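Local coordinates for regulator of Ty1 transposition protein 107 (Saccharomyces cerevisiae, PDB 3T7K), which binds the phosphorylated tail of histone H2A through its C-terminal tandem BRCT repeats during DNA damage repair, at residues K73-L78 with W231-I236. Sequence-based numbering, arbitrary orientation.
Sequences KFLKSL and WCVESI
Ile236 presents its CG2 methyl to Leu75 and Leu78, three positions apart in the chain. The tight part of the contact is gathered around this one branch. Ile236 CG2 lies 3.7 Å from Leu75 O. Leu78 CD1 approaches Ile236 CG2 to 4.0 Å. Leu75 CD2 comes to 4.1 Å of Ile236 CG2, the Leu75 and Ile236 side chains crossing at about a right angle. Because CG2 is anti to the backbone N of Ile236 (chi1 -68° places CG1 beside that N), it is this short branch that reaches Leu75 and Leu78. Leu78 answers at a slant: its CD1 also rests 3.8 Å from the backbone oxygen Ile236 O, a van der Waals approach of a methyl to a carbonyl.

Packing is looser toward Val233, whose CG1 stands 4.4 Å from Leu75 CD2; there the fit amounts to one pair of methyl groups. Lys76 and Glu234, both partly exposed, point their CB atoms away from the opposing segment and do not touch it. Val160 of helix 154-163 packs on both Leu75 and Ile236, completing the three-helix interface between two BRCT repeats that is characteristic of tandem BRCT proteins. Leu75 O, besides touching Ile236, accepts a hydrogen bond from His164 NE2, which gives this buried carbonyl a polar partner from the second repeat. On the ligand side, Lys73 NZ bonds to a modified side chain of the bound peptide and Leu75 packs on an apolar one, so the peptide site adjoins the interface. The direct join between these two segments is therefore apolar, resting on the shape of branched side chains, while polar links to the second repeat run from Leu75 O to His164 and from Lys76 NZ to Ser159.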
loop_
_atom_site.group_PDB
_atom_site.type_symbol
_atom_site.label_atom_id
_atom_site.label_comp_id
_atom_site.label_asym_id
_atom_site.label_seq_id
_atom_site.Cartn_x
_atom_site.Cartn_y
_atom_site.Cartn_z
ATOM N N LYS C 73 -3.170 8.804 19.207
ATOM C CA LYS C 73 -3.959 8.529 18.005
ATOM C C LYS C 73 -3.997 9.705 17.052
ATOM O O LYS C 73 -3.770 9.539 15.848
ATOM C CB LYS C 73 -5.378 8.109 18.376
ATOM C CG LYS C 73 -5.533 6.623 18.572
ATOM C CD LYS C 73 -6.954 6.304 19.005
ATOM C CE LYS C 73 -7.226 4.821 18.954
ATOM N NZ LYS C 73 -8.466 4.498 19.712
ATOM N N PHE C 74 -4.285 10.892 17.581
ATOM C CA PHE C 74 -4.271 12.076 16.747
ATOM C C PHE C 74 -2.908 12.297 16.093
ATOM O O PHE C 74 -2.834 12.537 14.899
ATOM C CB PHE C 74 -4.697 13.333 17.504
ATOM C CG PHE C 74 -5.199 14.409 16.600
ATOM C CD1 PHE C 74 -6.546 14.473 16.262
ATOM C CD2 PHE C 74 -4.322 15.305 16.013
ATOM C CE1 PHE C 74 -7.019 15.445 15.395
ATOM C CE2 PHE C 74 -4.789 16.283 15.146
ATOM C CZ PHE C 74 -6.147 16.348 14.836
ATOM N N LEU C 75 -1.831 12.217 16.872
ATOM C CA LEU C 75 -0.508 12.495 16.320
ATOM C C LEU C 75 -0.158 11.474 15.255
ATOM O O LEU C 75 0.460 11.803 14.230
ATOM C CB LEU C 75 0.552 12.484 17.426
ATOM C CG LEU C 75 0.384 13.594 18.462
ATOM C CD1 LEU C 75 1.327 13.370 19.648
ATOM C CD2 LEU C 75 0.623 14.937 17.823
ATOM N N LYS C 76 -0.546 10.228 15.497
ATOM C CA LYS C 76 -0.260 9.166 14.536
ATOM C C LYS C 76 -1.106 9.305 13.282
ATOM O O LYS C 76 -0.667 8.942 12.188
ATOM C CB LYS C 76 -0.477 7.783 15.140
ATOM C CG LYS C 76 0.739 7.201 15.860
ATOM C CD LYS C 76 0.352 5.892 16.550
ATOM C CE LYS C 76 1.540 5.218 17.209
ATOM N NZ LYS C 76 1.122 3.947 17.868
ATOM N N SER C 77 -2.328 9.812 13.436
ATOM C CA SER C 77 -3.190 9.954 12.268
ATOM C C SER C 77 -2.484 10.839 11.242
ATOM O O SER C 77 -2.749 10.748 10.039
ATOM C CB SER C 77 -4.539 10.554 12.646
ATOM O OG SER C 77 -4.459 11.960 12.745
ATOM N N LEU C 78 -1.570 11.687 11.711
ATOM C CA LEU C 78 -0.843 12.568 10.796
ATOM C C LEU C 78 0.260 11.849 10.019
ATOM O O LEU C 78 0.945 12.459 9.197
ATOM C CB LEU C 78 -0.314 13.815 11.516
ATOM C CG LEU C 78 -1.464 14.787 11.796
ATOM C CD1 LEU C 78 -1.113 15.791 12.881
ATOM C CD2 LEU C 78 -1.888 15.497 10.499
ATOM N N TRP C 231 8.658 20.206 20.851
ATOM C CA TRP C 231 9.273 20.566 19.572
ATOM C C TRP C 231 8.849 19.550 18.520
ATOM O O TRP C 231 8.631 19.896 17.346
ATOM C CB TRP C 231 10.809 20.579 19.717
ATOM C CG TRP C 231 11.615 20.970 18.501
ATOM C CD1 TRP C 231 12.036 22.235 18.153
ATOM C CD2 TRP C 231 12.129 20.091 17.493
ATOM N NE1 TRP C 231 12.779 22.185 17.001
ATOM C CE2 TRP C 231 12.849 20.879 16.575
ATOM C CE3 TRP C 231 12.052 18.711 17.279
ATOM C CZ2 TRP C 231 13.480 20.335 15.461
ATOM C CZ3 TRP C 231 12.680 18.169 16.168
ATOM C CH2 TRP C 231 13.382 18.979 15.275
ATOM N N CYS C 232 8.744 18.294 18.952
ATOM C CA CYS C 232 8.323 17.205 18.073
ATOM C C CYS C 232 6.837 17.296 17.778
ATOM O O CYS C 232 6.405 16.978 16.677
ATOM C CB CYS C 232 8.597 15.854 18.715
ATOM S SG CYS C 232 10.337 15.581 19.092
ATOM N N VAL C 233 6.066 17.713 18.774
ATOM C CA VAL C 233 4.625 17.817 18.635
ATOM C C VAL C 233 4.258 18.926 17.670
ATOM O O VAL C 233 3.387 18.743 16.835
ATOM C CB VAL C 233 3.933 18.061 19.987
ATOM C CG1 VAL C 233 2.456 18.420 19.784
ATOM C CG2 VAL C 233 4.066 16.838 20.863
ATOM N N GLU C 234 4.930 20.069 17.776
ATOM C CA GLU C 234 4.690 21.157 16.843
ATOM C C GLU C 234 5.091 20.774 15.423
ATOM O O GLU C 234 4.390 21.120 14.477
ATOM C CB GLU C 234 5.421 22.438 17.259
ATOM C CG GLU C 234 4.809 23.126 18.462
ATOM O OE1 GLU C 234 2.925 24.050 17.342
ATOM O OE2 GLU C 234 2.557 22.849 19.147
ATOM N N SER C 235 6.221 20.080 15.270
ATOM C CA SER C 235 6.644 19.628 13.947
ATOM C C SER C 235 5.577 18.701 13.332
ATOM O O SER C 235 5.297 18.787 12.148
ATOM C CB SER C 235 7.979 18.894 14.015
ATOM O OG SER C 235 8.974 19.696 14.627
ATOM N N ILE C 236 4.997 17.826 14.145
ATOM C CA ILE C 236 4.013 16.882 13.644
ATOM C C ILE C 236 2.736 17.608 13.225
ATOM O O ILE C 236 2.222 17.365 12.146
ATOM C CB ILE C 236 3.722 15.778 14.661
ATOM C CG1 ILE C 236 4.955 14.891 14.821
ATOM C CG2 ILE C 236 2.529 14.922 14.212
ATOM C CD1 ILE C 236 4.937 14.054 16.081
#